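Local coordinates for protein flavocytochrome C3 fumarate reductase (Shewanella frigidimarina, PDB 1QO8) that catalyses the essentially one-way reduction of fumarate to succinate in vitro, using one FAD and four covalently bound haem c groups per subunit, at residues D103-Q107 and D108-K112; V215-L218 and E219-A223; G340-M343 and A344-I347; I414-D417 and N418-K422; K425-R428 and G429-H432. All blocks are in the same frame, centred on the assembly; numbering follows the deposited sequence.

Contact 1 (D103-Q107 and D108-K112)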
loop_
_atom_site.group_PDB
_atom_site.type_symbol
_atom_site.label_atom_id
_atom_site.label_comp_id
_atom_site.label_asym_id
_atom_site.label_seq_id
_atom_site.Cartn_x
_atom_site.Cartn_y
_atom_site.Cartn_z
ATOM N N ASP A 103 21.212 13.739 4.237
ATOM C CA ASP A 103 21.460 13.218 2.905
ATOM C C ASP A 103 20.917 11.813 2.735
ATOM O O ASP A 103 21.419 11.068 1.898
ATOM C CB ASP A 103 22.970 13.203 2.617
ATOM C CG ASP A 103 23.879 12.697 3.729
ATOM O OD1 ASP A 103 23.443 12.167 4.786
ATOM O OD2 ASP A 103 25.119 12.814 3.523
ATOM N N GLY A 104 19.867 11.404 3.416
ATOM C CA GLY A 104 19.398 10.026 3.319
ATOM C C GLY A 104 20.023 9.152 4.415
ATOM O O GLY A 104 20.285 9.647 5.511
ATOM N N TRP A 105 20.225 7.886 4.135
ATOM C CA TRP A 105 20.511 6.891 5.182
ATOM C C TRP A 105 21.848 6.253 4.819
ATOM O O TRP A 105 22.123 5.945 3.648
ATOM C CB TRP A 105 19.310 5.951 5.297
ATOM C CG TRP A 105 19.452 4.595 4.679
ATOM C CD1 TRP A 105 19.916 4.279 3.429
ATOM C CD2 TRP A 105 19.113 3.330 5.280
ATOM N NE1 TRP A 105 19.914 2.925 3.233
ATOM C CE2 TRP A 105 19.432 2.310 4.356
ATOM C CE3 TRP A 105 18.573 2.959 6.518
ATOM C CZ2 TRP A 105 19.241 0.955 4.624
ATOM C CZ3 TRP A 105 18.388 1.615 6.785
ATOM C CH2 TRP A 105 18.728 0.627 5.849
ATOM N N ASP A 106 22.788 6.117 5.743
ATOM C CA ASP A 106 24.033 5.396 5.392
ATOM C C ASP A 106 24.010 4.052 6.113
ATOM O O ASP A 106 24.257 3.974 7.315
ATOM C CB ASP A 106 25.253 6.231 5.669
ATOM C CG ASP A 106 26.522 5.525 5.227
ATOM O OD1 ASP A 106 26.835 4.406 5.666
ATOM O OD2 ASP A 106 27.255 6.097 4.398
ATOM N N GLN A 107 23.674 2.998 5.362
ATOM C CA GLN A 107 23.440 1.662 5.916
ATOM C C GLN A 107 24.682 1.134 6.632
ATOM O O GLN A 107 24.626 0.674 7.790
ATOM C CB GLN A 107 22.901 0.661 4.894
ATOM C CG GLN A 107 23.382 0.865 3.482
ATOM C CD GLN A 107 23.225 -0.285 2.502
ATOM O OE1 GLN A 107 23.008 -1.448 2.888
ATOM N NE2 GLN A 107 23.314 0.035 1.195
ATOM N N ASP A 108 25.818 1.383 5.996
ATOM C CA ASP A 108 27.088 0.962 6.672
ATOM C C ASP A 108 27.321 1.689 7.969
ATOM O O ASP A 108 27.543 1.043 9.024
ATOM C CB ASP A 108 28.149 0.896 5.551
ATOM C CG ASP A 108 27.772 -0.316 4.650
ATOM O OD1 ASP A 108 27.122 -1.299 5.120
ATOM O OD2 ASP A 108 28.038 -0.382 3.427
ATOM N N LYS A 109 27.048 3.007 8.080
ATOM C CA LYS A 109 27.133 3.688 9.378
ATOM C C LYS A 109 26.044 3.330 10.368
ATOM O O LYS A 109 26.217 3.355 11.598
ATOM C CB LYS A 109 27.107 5.217 9.198
ATOM C CG LYS A 109 28.465 5.805 8.920
ATOM C CD LYS A 109 28.360 7.166 8.247
ATOM C CE LYS A 109 29.723 7.579 7.710
ATOM N NZ LYS A 109 29.750 9.066 7.671
ATOM N N ILE A 110 24.873 2.957 9.853
ATOM C CA ILE A 110 23.799 2.507 10.740
ATOM C C ILE A 110 24.171 1.190 11.417
ATOM O O ILE A 110 23.931 0.914 12.586
ATOM C CB ILE A 110 22.525 2.442 9.880
ATOM C CG1 ILE A 110 22.050 3.893 9.586
ATOM C CG2 ILE A 110 21.413 1.683 10.567
ATOM C CD1 ILE A 110 20.930 3.907 8.566
ATOM N N GLN A 111 24.641 0.251 10.600
ATOM C CA GLN A 111 25.186 -1.041 11.032
ATOM C C GLN A 111 26.248 -0.900 12.133
ATOM O O GLN A 111 26.075 -1.468 13.225
ATOM C CB GLN A 111 25.898 -1.695 9.839
ATOM C CG GLN A 111 25.035 -2.589 8.984
ATOM C CD GLN A 111 25.842 -3.449 8.009
ATOM O OE1 GLN A 111 26.627 -2.989 7.161
ATOM N NE2 GLN A 111 25.618 -4.775 8.101
ATOM N N LYS A 112 27.221 -0.034 11.862
ATOM C CA LYS A 112 28.225 0.269 12.887
ATOM C C LYS A 112 27.612 0.732 14.189
ATOM O O LYS A 112 27.999 0.201 15.243
ATOM C CB LYS A 112 29.190 1.363 12.393
ATOM C CG LYS A 112 30.491 0.786 11.948
ATOM C CD LYS A 112 31.066 1.325 10.656
ATOM C CE LYS A 112 32.246 0.444 10.197
ATOM N NZ LYS A 112 32.704 0.889 8.845
#

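Contact 2 (V215-L218 and E219-A223)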
loop_
_atom_site.group_PDB
_atom_site.type_symbol
_atom_site.label_atom_id
_atom_site.label_comp_id
_atom_site.label_asym_id
_atom_site.label_seq_id
_atom_site.Cartn_x
_atom_site.Cartn_y
_atom_site.Cartn_z
ATOM N N VAL A 215 -8.674 19.100 25.223
ATOM C CA VAL A 215 -8.781 20.544 25.113
ATOM C C VAL A 215 -8.440 21.158 26.489
ATOM O O VAL A 215 -7.608 22.048 26.572
ATOM C CB VAL A 215 -10.175 21.013 24.667
ATOM C CG1 VAL A 215 -10.407 22.534 24.888
ATOM C CG2 VAL A 215 -10.415 20.666 23.171
ATOM N N GLN A 216 -9.006 20.548 27.537
ATOM C CA GLN A 216 -8.701 20.883 28.899
ATOM C C GLN A 216 -7.245 20.731 29.298
ATOM O O GLN A 216 -6.648 21.639 29.897
ATOM C CB GLN A 216 -9.506 19.992 29.846
ATOM C CG GLN A 216 -10.928 20.470 30.060
ATOM C CD GLN A 216 -11.647 19.402 30.873
ATOM O OE1 GLN A 216 -11.539 19.384 32.113
ATOM N NE2 GLN A 216 -12.342 18.494 30.231
ATOM N N TRP A 217 -6.671 19.606 28.905
ATOM C CA TRP A 217 -5.232 19.399 29.023
ATOM C C TRP A 217 -4.453 20.489 28.352
ATOM O O TRP A 217 -3.524 21.030 28.923
ATOM C CB TRP A 217 -4.917 18.005 28.475
ATOM C CG TRP A 217 -3.489 17.796 28.031
ATOM C CD1 TRP A 217 -2.984 17.718 26.780
ATOM C CD2 TRP A 217 -2.372 17.678 28.917
ATOM N NE1 TRP A 217 -1.607 17.524 26.791
ATOM C CE2 TRP A 217 -1.217 17.475 28.126
ATOM C CE3 TRP A 217 -2.245 17.694 30.310
ATOM C CZ2 TRP A 217 0.024 17.309 28.693
ATOM C CZ3 TRP A 217 -0.999 17.514 30.859
ATOM C CH2 TRP A 217 0.134 17.365 30.058
ATOM N N LEU A 218 -4.773 20.888 27.102
ATOM C CA LEU A 218 -3.985 21.986 26.502
ATOM C C LEU A 218 -4.162 23.315 27.247
ATOM O O LEU A 218 -3.210 24.116 27.319
ATOM C CB LEU A 218 -4.306 22.093 25.019
ATOM C CG LEU A 218 -3.943 20.837 24.184
ATOM C CD1 LEU A 218 -4.574 20.879 22.804
ATOM C CD2 LEU A 218 -2.435 20.676 24.092
ATOM N N GLU A 219 -5.394 23.588 27.676
ATOM C CA GLU A 219 -5.749 24.718 28.486
ATOM C C GLU A 219 -5.050 24.717 29.857
ATOM O O GLU A 219 -4.527 25.774 30.155
ATOM C CB GLU A 219 -7.264 24.776 28.841
ATOM C CG GLU A 219 -7.949 25.210 27.526
ATOM C CD GLU A 219 -9.439 25.005 27.652
ATOM O OE1 GLU A 219 -9.828 24.003 28.298
ATOM O OE2 GLU A 219 -10.201 25.862 27.174
ATOM N N SER A 220 -4.939 23.581 30.522
ATOM C CA SER A 220 -4.093 23.574 31.716
ATOM C C SER A 220 -2.674 24.020 31.396
ATOM O O SER A 220 -1.994 24.459 32.321
ATOM C CB SER A 220 -3.991 22.232 32.406
ATOM O OG SER A 220 -3.485 21.195 31.576
ATOM N N LEU A 221 -2.146 23.948 30.184
ATOM C CA LEU A 221 -0.779 24.312 29.905
ATOM C C LEU A 221 -0.784 25.755 29.467
ATOM O O LEU A 221 0.333 26.138 29.168
ATOM C CB LEU A 221 -0.187 23.423 28.781
ATOM C CG LEU A 221 -0.334 21.909 29.023
ATOM C CD1 LEU A 221 0.250 21.015 27.904
ATOM C CD2 LEU A 221 0.260 21.510 30.381
ATOM N N GLY A 222 -1.954 26.425 29.333
ATOM C CA GLY A 222 -1.892 27.821 28.960
ATOM C C GLY A 222 -2.460 28.144 27.577
ATOM O O GLY A 222 -2.444 29.329 27.193
ATOM N N ALA A 223 -2.892 27.123 26.833
ATOM C CA ALA A 223 -3.432 27.408 25.530
ATOM C C ALA A 223 -4.810 28.047 25.627
ATOM O O ALA A 223 -5.607 27.708 26.504
ATOM C CB ALA A 223 -3.567 26.157 24.676
#

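Contact 3 (G340-M343 and A344-I347)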
loop_
_atom_site.group_PDB
_atom_site.type_symbol
_atom_site.label_atom_id
_atom_site.label_comp_id
_atom_site.label_asym_id
_atom_site.label_seq_id
_atom_site.Cartn_x
_atom_site.Cartn_y
_atom_site.Cartn_z
ATOM N N GLY A 340 8.452 7.498 9.577
ATOM C CA GLY A 340 7.886 6.671 10.643
ATOM C C GLY A 340 7.200 5.420 10.113
ATOM O O GLY A 340 7.418 4.279 10.578
ATOM N N VAL A 341 6.406 5.582 9.051
ATOM C CA VAL A 341 5.893 4.493 8.259
ATOM C C VAL A 341 6.975 3.651 7.601
ATOM O O VAL A 341 6.782 2.424 7.599
ATOM C CB VAL A 341 4.920 5.011 7.136
ATOM C CG1 VAL A 341 4.754 4.017 5.999
ATOM C CG2 VAL A 341 3.528 5.362 7.753
ATOM N N LEU A 342 7.994 4.205 6.924
ATOM C CA LEU A 342 9.020 3.397 6.333
ATOM C C LEU A 342 9.788 2.554 7.360
ATOM O O LEU A 342 9.980 1.371 7.094
ATOM C CB LEU A 342 10.040 4.222 5.555
ATOM C CG LEU A 342 9.365 4.993 4.383
ATOM C CD1 LEU A 342 10.416 5.958 3.854
ATOM C CD2 LEU A 342 8.770 3.984 3.390
ATOM N N MET A 343 10.222 3.090 8.483
ATOM C CA MET A 343 10.985 2.366 9.494
ATOM C C MET A 343 10.123 1.271 10.137
ATOM O O MET A 343 10.600 0.201 10.514
ATOM C CB MET A 343 11.422 3.311 10.658
ATOM C CG MET A 343 12.611 4.122 10.196
ATOM S SD MET A 343 13.245 5.270 11.427
ATOM C CE MET A 343 11.891 6.189 12.063
ATOM N N ALA A 344 8.838 1.548 10.288
ATOM C CA ALA A 344 7.896 0.606 10.878
ATOM C C ALA A 344 7.670 -0.583 9.946
ATOM O O ALA A 344 7.758 -1.774 10.342
ATOM C CB ALA A 344 6.593 1.172 11.415
ATOM N N LYS A 345 7.459 -0.343 8.689
ATOM C CA LYS A 345 7.235 -1.315 7.657
ATOM C C LYS A 345 8.429 -2.290 7.537
ATOM O O LYS A 345 8.274 -3.486 7.509
ATOM C CB LYS A 345 7.054 -0.597 6.304
ATOM C CG LYS A 345 6.412 -1.573 5.304
ATOM C CD LYS A 345 6.492 -1.160 3.841
ATOM C CE LYS A 345 7.516 -0.131 3.441
ATOM N NZ LYS A 345 7.464 0.342 2.009
ATOM N N GLU A 346 9.621 -1.757 7.532
ATOM C CA GLU A 346 10.904 -2.415 7.436
ATOM C C GLU A 346 11.099 -3.430 8.570
ATOM O O GLU A 346 11.795 -4.399 8.306
ATOM C CB GLU A 346 11.975 -1.335 7.440
ATOM C CG GLU A 346 13.399 -1.715 7.177
ATOM C CD GLU A 346 14.469 -0.742 7.582
ATOM O OE1 GLU A 346 14.283 0.501 7.703
ATOM O OE2 GLU A 346 15.608 -1.279 7.838
ATOM N N ILE A 347 10.578 -3.295 9.780
ATOM C CA ILE A 347 10.702 -4.302 10.790
ATOM C C ILE A 347 9.468 -5.171 10.908
ATOM O O ILE A 347 9.473 -5.971 11.841
ATOM C CB ILE A 347 11.095 -3.719 12.178
ATOM C CG1 ILE A 347 9.995 -2.778 12.620
ATOM C CG2 ILE A 347 12.441 -3.022 12.053
ATOM C CD1 ILE A 347 9.522 -2.713 14.036
HETATM O O HOH W 1 13.400 0.474 10.964
#

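Contact 4 (I414-D417 and N418-K422)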
loop_
_atom_site.group_PDB
_atom_site.type_symbol
_atom_site.label_atom_id
_atom_site.label_comp_id
_atom_site.label_asym_id
_atom_site.label_seq_id
_atom_site.Cartn_x
_atom_site.Cartn_y
_atom_site.Cartn_z
ATOM N N ILE A 414 -6.368 31.600 -10.225
ATOM C CA ILE A 414 -7.653 32.132 -9.778
ATOM C C ILE A 414 -7.626 33.666 -9.879
ATOM O O ILE A 414 -6.626 34.215 -9.397
ATOM C CB ILE A 414 -8.043 31.617 -8.407
ATOM C CG1 ILE A 414 -8.434 30.133 -8.577
ATOM C CG2 ILE A 414 -9.154 32.438 -7.784
ATOM C CD1 ILE A 414 -8.615 29.384 -7.288
ATOM N N ILE A 415 -8.637 34.213 -10.548
ATOM C CA ILE A 415 -8.601 35.578 -11.144
ATOM C C ILE A 415 -9.786 36.424 -10.714
ATOM O O ILE A 415 -10.761 35.758 -10.395
ATOM C CB ILE A 415 -8.584 35.325 -12.636
ATOM C CG1 ILE A 415 -7.080 35.509 -12.844
ATOM C CG2 ILE A 415 -9.362 35.745 -13.879
ATOM C CD1 ILE A 415 -6.581 34.264 -13.463
ATOM N N PHE A 416 -9.571 37.716 -10.452
ATOM C CA PHE A 416 -10.677 38.511 -9.922
ATOM C C PHE A 416 -10.303 39.980 -10.103
ATOM O O PHE A 416 -9.145 40.235 -10.473
ATOM C CB PHE A 416 -11.145 38.184 -8.512
ATOM C CG PHE A 416 -9.965 38.147 -7.563
ATOM C CD1 PHE A 416 -9.456 39.317 -7.012
ATOM C CD2 PHE A 416 -9.325 36.907 -7.326
ATOM C CE1 PHE A 416 -8.352 39.194 -6.136
ATOM C CE2 PHE A 416 -8.239 36.810 -6.443
ATOM C CZ PHE A 416 -7.742 37.960 -5.868
ATOM N N ASP A 417 -11.266 40.910 -9.880
ATOM C CA ASP A 417 -10.841 42.321 -10.120
ATOM C C ASP A 417 -10.944 43.006 -8.793
ATOM O O ASP A 417 -11.199 42.299 -7.788
ATOM C CB ASP A 417 -11.760 42.905 -11.213
ATOM C CG ASP A 417 -13.161 43.227 -10.711
ATOM O OD1 ASP A 417 -13.657 42.765 -9.642
ATOM O OD2 ASP A 417 -13.849 44.006 -11.442
ATOM N N ASN A 418 -10.855 44.315 -8.635
ATOM C CA ASN A 418 -10.937 45.113 -7.408
ATOM C C ASN A 418 -12.212 45.012 -6.678
ATOM O O ASN A 418 -12.255 45.285 -5.469
ATOM C CB ASN A 418 -10.648 46.617 -7.686
ATOM C CG ASN A 418 -10.680 47.667 -6.602
ATOM O OD1 ASN A 418 -10.113 48.756 -6.469
ATOM N ND2 ASN A 418 -11.375 47.566 -5.455
ATOM N N GLN A 419 -13.352 44.567 -7.315
ATOM C CA GLN A 419 -14.570 44.413 -6.523
ATOM C C GLN A 419 -14.406 43.283 -5.543
ATOM O O GLN A 419 -14.835 43.210 -4.377
ATOM C CB GLN A 419 -15.869 44.207 -7.403
ATOM C CG GLN A 419 -15.887 45.019 -8.692
ATOM C CD GLN A 419 -16.994 44.569 -9.658
ATOM O OE1 GLN A 419 -18.199 44.579 -9.371
ATOM N NE2 GLN A 419 -16.644 43.999 -10.789
ATOM N N LEU A 420 -13.868 42.123 -6.076
ATOM C CA LEU A 420 -13.680 41.012 -5.153
ATOM C C LEU A 420 -12.615 41.451 -4.126
ATOM O O LEU A 420 -12.794 41.167 -2.982
ATOM C CB LEU A 420 -13.159 39.708 -5.843
ATOM C CG LEU A 420 -13.345 38.448 -5.007
ATOM C CD1 LEU A 420 -13.639 37.245 -5.957
ATOM C CD2 LEU A 420 -12.079 38.059 -4.208
ATOM N N TYR A 421 -11.536 42.044 -4.567
ATOM C CA TYR A 421 -10.421 42.388 -3.658
ATOM C C TYR A 421 -10.980 43.230 -2.526
ATOM O O TYR A 421 -10.734 42.946 -1.356
ATOM C CB TYR A 421 -9.331 43.202 -4.352
ATOM C CG TYR A 421 -8.076 43.504 -3.524
ATOM C CD1 TYR A 421 -7.023 42.583 -3.495
ATOM C CD2 TYR A 421 -7.924 44.724 -2.853
ATOM C CE1 TYR A 421 -5.878 42.889 -2.797
ATOM C CE2 TYR A 421 -6.810 45.044 -2.125
ATOM C CZ TYR A 421 -5.764 44.068 -2.093
ATOM O OH TYR A 421 -4.588 44.327 -1.435
ATOM N N LYS A 422 -11.797 44.246 -2.938
ATOM C CA LYS A 422 -12.312 45.171 -1.915
ATOM C C LYS A 422 -13.315 44.487 -1.028
ATOM O O LYS A 422 -13.419 44.960 0.077
ATOM C CB LYS A 422 -13.004 46.441 -2.427
ATOM C CG LYS A 422 -12.055 47.544 -2.760
ATOM C CD LYS A 422 -12.700 48.871 -3.093
ATOM C CE LYS A 422 -13.807 48.752 -4.133
ATOM N NZ LYS A 422 -14.286 50.080 -4.631
#

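Contact 5 (K425-R428 and G429-H432)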
loop_
_atom_site.group_PDB
_atom_site.type_symbol
_atom_site.label_atom_id
_atom_site.label_comp_id
_atom_site.label_asym_id
_atom_site.label_seq_id
_atom_site.Cartn_x
_atom_site.Cartn_y
_atom_site.Cartn_z
ATOM N N LYS A 425 -11.337 40.415 2.597
ATOM C CA LYS A 425 -10.127 40.588 3.390
ATOM C C LYS A 425 -9.239 39.321 3.346
ATOM O O LYS A 425 -8.029 39.473 3.229
ATOM C CB LYS A 425 -10.600 40.901 4.796
ATOM C CG LYS A 425 -11.200 39.701 5.547
ATOM C CD LYS A 425 -11.710 40.227 6.891
ATOM C CE LYS A 425 -11.997 39.072 7.852
ATOM N NZ LYS A 425 -13.331 38.542 7.451
ATOM N N MET A 426 -9.821 38.126 3.172
ATOM C CA MET A 426 -8.992 36.940 2.864
ATOM C C MET A 426 -8.112 37.094 1.666
ATOM O O MET A 426 -6.890 36.900 1.732
ATOM C CB MET A 426 -9.903 35.723 2.708
ATOM C CG MET A 426 -9.187 34.483 2.185
ATOM S SD MET A 426 -10.367 33.145 1.896
ATOM C CE MET A 426 -11.199 33.023 3.470
ATOM N N VAL A 427 -8.446 37.738 0.580
ATOM C CA VAL A 427 -7.583 37.817 -0.596
ATOM C C VAL A 427 -6.602 38.951 -0.408
ATOM O O VAL A 427 -5.479 38.983 -0.997
ATOM C CB VAL A 427 -8.650 38.069 -1.709
ATOM C CG1 VAL A 427 -8.148 38.975 -2.770
ATOM C CG2 VAL A 427 -9.350 36.754 -2.150
ATOM N N ARG A 428 -6.993 39.963 0.373
ATOM C CA ARG A 428 -6.041 41.021 0.772
ATOM C C ARG A 428 -4.901 40.361 1.625
ATOM O O ARG A 428 -3.766 40.743 1.411
ATOM C CB ARG A 428 -6.745 42.134 1.510
ATOM C CG ARG A 428 -6.329 43.439 2.111
ATOM C CD ARG A 428 -7.401 44.565 1.990
ATOM N NE ARG A 428 -8.782 44.278 1.625
ATOM C CZ ARG A 428 -9.965 44.107 2.204
ATOM N NH1 ARG A 428 -10.305 44.179 3.510
ATOM N NH2 ARG A 428 -11.035 43.813 1.402
ATOM N N GLY A 429 -5.214 39.410 2.443
ATOM C CA GLY A 429 -4.203 38.610 3.203
ATOM C C GLY A 429 -3.308 37.888 2.194
ATOM O O GLY A 429 -2.077 37.892 2.410
ATOM N N TYR A 430 -3.840 37.383 1.066
ATOM C CA TYR A 430 -2.988 36.689 0.127
ATOM C C TYR A 430 -1.992 37.707 -0.460
ATOM O O TYR A 430 -0.799 37.457 -0.686
ATOM C CB TYR A 430 -3.677 35.904 -0.951
ATOM C CG TYR A 430 -4.679 34.842 -0.511
ATOM C CD1 TYR A 430 -4.441 34.112 0.643
ATOM C CD2 TYR A 430 -5.828 34.539 -1.256
ATOM C CE1 TYR A 430 -5.341 33.163 1.105
ATOM C CE2 TYR A 430 -6.707 33.566 -0.818
ATOM C CZ TYR A 430 -6.490 32.895 0.327
ATOM O OH TYR A 430 -7.317 31.907 0.840
ATOM N N ASP A 431 -2.551 38.897 -0.713
ATOM C CA ASP A 431 -1.802 39.978 -1.295
ATOM C C ASP A 431 -0.639 40.300 -0.296
ATOM O O ASP A 431 0.418 40.611 -0.760
ATOM C CB ASP A 431 -2.641 41.219 -1.456
ATOM C CG ASP A 431 -2.079 42.235 -2.417
ATOM O OD1 ASP A 431 -1.173 41.922 -3.218
ATOM O OD2 ASP A 431 -2.560 43.386 -2.450
ATOM N N HIS A 432 -0.857 40.414 0.985
ATOM C CA HIS A 432 0.166 40.749 1.966
ATOM C C HIS A 432 1.235 39.635 1.988
ATOM O O HIS A 432 2.401 39.911 2.129
ATOM C CB HIS A 432 -0.358 40.752 3.418
ATOM C CG HIS A 432 -1.306 41.850 3.724
ATOM N ND1 HIS A 432 -2.272 41.809 4.727
ATOM C CD2 HIS A 432 -1.428 43.067 3.087
ATOM C CE1 HIS A 432 -2.929 42.984 4.671
ATOM N NE2 HIS A 432 -2.431 43.763 3.704
#

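Contact 1 (D103-Q107 and D108-K112)
The carbonyl O of Asp106 accepts from Ile110 N at 2.8 Å and Gln107 O accepts from Gln111 N, so the chain passes from loop into helix 107-115 with Asp106 as the N-cap. The Asp106 side chain closes this first turn itself: OD1 accepts from Lys109 N, an amide of the first helical turn, at 2.8 Å and an N-H...O angle of 163°. Lys109 N meets OD1 on its anti side, somewhat out of the carboxylate plane. With CG anti to the backbone N (chi1 -176°), the carboxylate swings over the helix start, and the aliphatic part of Lys109 passes across it, CD lying 3.9 Å from Asp106 CG. Were the carboxylate cut back to the methyl of an alanine, Lys109 N would probably lose its capping acceptor and the first turn would fray more easily. The buried Ile110 meets the exposed Trp105 at about a right angle, with Ile110 CD1 3.3 Å from Trp105 CE3. The CB of Gln107 rests over one face of the indole. Ile110 also packs on Tyr296, Val274 and Val288 of the neighbouring sheet, and Tyr296 OH bonds to Asp106 N. The negative cap at the positive end of the helix dipole is likely to be favourable, and Lys109 NZ, 5.1 Å from Asp106 OD2, may add a modest attraction without direct ion pairing.

Contact 2 (V215-L218 and E219-A223)
Leu218 O accepts from Ala223 N at 3.1 Å where helix 201-220 ends in a Schellman motif, whose second bond runs from Gly222 N to Glu219 O at 2.8 Å. Leu221 N is an extra donor to Leu218 O; it comes from above the carbonyl plane, on the face opposite Ala223 N, and is the less well directed of the two. Gly222 makes the reversal with a positive phi, at which a CB would collide with the carbonyl O of Leu221. The tight part of the contact is formed by the buried Val215, Leu218 and Ala223 and by the indole of Trp217. Leu218 packs on Leu256 and Ala223 on Thr255 of helix 248-262. Leu221 CD1 sits over one face of the Trp217 indole, 4.1 Å from the centroid of the six-membered ring, a CH-pi contact 25° off the normal. The indole is held from outside as well, by a hydrogen bond from NE1 to Asn135 OD1 and a cation-pi contact with Arg553. Glu219 lies between the two sides, OE1 3.8 Å from Val215 CG1 and OE2 bonded to Gln174 NE2. Gln216 and Ser220 make up the solvent side. Ser220 turns its hydroxyl back on its own helix: chi1 of 58° sets OG between the backbone N and the carbonyl carbon, from where it donates to Trp217 O at 2.7 Å, with a C=O...OG angle of 120°.

Contact 3 (G340-M343 and A344-I347)
Three backbone bonds of i to i+4 type run from Ala344 N to Gly340 O, from Lys345 N to Val341 O and from Glu346 N to Leu342 O, the closing turns of helix 339-346 in the FAD-binding domain. The first two measure 3.1 Å, Ala344 N to Gly340 O and Lys345 N to Val341 O. All three donors are tilted out of the carbonyl planes. Beyond them the pattern changes: Met343 O instead receives a bond from a water at 2.8 Å, and the same water donates weakly to Glu346 OE1, linking the last turn to a side chain. Glu346 is placed for this by CG anti to its N (chi1 -172°), which carries its extended chain outward and partly back, with OE1 on the side of Met343.

Further out, Leu342 and Lys345 lie side by side and point the same way. The ammonium of Lys345 is used across the dimer, where NZ donates to Tyr320 O of the second subunit and also makes a cation-pi contact with that tyrosine. The helix is thus part of the subunit interface as well as of the fold. On another side Met343 packs on Val273, an FAD-binding residue, and on Leu276 of strand 271-278, and its side chain comes to about 4 Å from the FAD. Val341 leans on Ile354, Met317 and Met351. In the pair formed by Leu342 and Lys345, the methyl CD2 of Leu342 lies 4.1 Å from Lys345 NZ.

Contact 4 (I414-D417 and N418-K422)
Phe416 and Leu420 cross at about a right angle, the leucine set over one face of the phenyl ring. Leu420 CD2 stands 4.1 Å from the ring centroid and 16° off its normal, a CH-pi contact, while Phe416 CB and Leu420 CB touch at 3.7 Å. The first torsion of Phe416 puts CG between its backbone N and carbonyl carbon, which turns the ring toward the helix. Tyr421 lies to one side, with Phe416 CE1 near the plane of the tyrosine ring at its edge. Val427 packs on all three residues, and Tyr490 of strand 489-505 meets both rings, stacking on that of Tyr421.

The strand 412-417 turns here into helix 418-423, their short axes at 92° to each other, and Asp417 is the N-cap of that helix. Its OD1 accepts from Gln419 N at 3.0 Å, a capping bond that arrives from above the carboxylate plane. Its OD2 takes Gln419 NE2 at 2.9 Å on the syn lone pair, almost straight at 175°, with the acceptor in the plane of the glutamine amide although the two groups are turned well away from coplanar. The same OD2 also accepts from the backbone N atoms of Thr485 and Gln486, and Gln419 NE2 has a second acceptor in Asn483 OD1. A leucine here would probably leave Gln419 N without its cap, and Gln419 NE2 and the amides of Thr485 and Gln486 without the OD2 they share. The carbonyl O of Asp417 in turn accepts from Tyr421 N at 3.2 Å.

Contact 5 (K425-R428 and G429-H432)
The side chains of Met426 and Tyr430 meet one turn apart along helix 425-432, a short helix that follows helix 418-423 and borders the succinate site inferred from relatives. They lie side by side and point the same way. Met426 CG is 3.6 Å from Tyr430 CZ and the sulfur SD is 5.2 Å from the ring centroid, an oblique Met-aromatic contact. Met426 reaches there because CG is anti to its N (chi1 171°), laying the thioether alongside the phenol. Tyr430 OH is itself held by Ser372 N, and Met426 packs on Ser372, a residue that by similarity binds fumarate and succinate; the tyrosine side chain is also about 4 Å from a haem. The pair is thus close both to Ser372 and to a haem.

The helical backbone supplies the frame through i to i+4 bonds from Gly429 N to Lys425 O, Tyr430 N to Met426 O, Asp431 N to Val427 O and His432 N to Arg428 O. Met426 O also lies over the centre of the Tyr430 ring, 3.7 Å above its plane. Val427 touches the ring, with CG2 4.3 Å from Tyr430 CD2, and packs on Val375 of helix 374-377. Asp431 bonds to Tyr421 OH of helix 418-423 and makes a salt bridge to Lys438, and Arg428 NH2 reaches Tyr421 O. The last residue of the helix, His432, has its imidazole against the carbonyl O of Arg428, which sits over the ring centre, 3.5 Å above its plane.

Contact 3 is the most buried of the five, and contact 1 is a surface contact; contacts 2, 4 and 5 are partly buried. Contacts 1 and 4 both begin a helix with an aspartate N-cap, yet the second cap is buried and shared with several backbone amides. Contact 2 ends a helix, contact 3 covers the closing turns of a helix at the subunit interface, and contact 5 runs along a helix near the substrate region. Contacts 1 and 3 touch through Trp105 and Glu346. Contacts 4 and 5 lie on consecutive helices, centres about 11 Å apart, joined by polar bonds and apolar packing. Contact 2 touches none of the others.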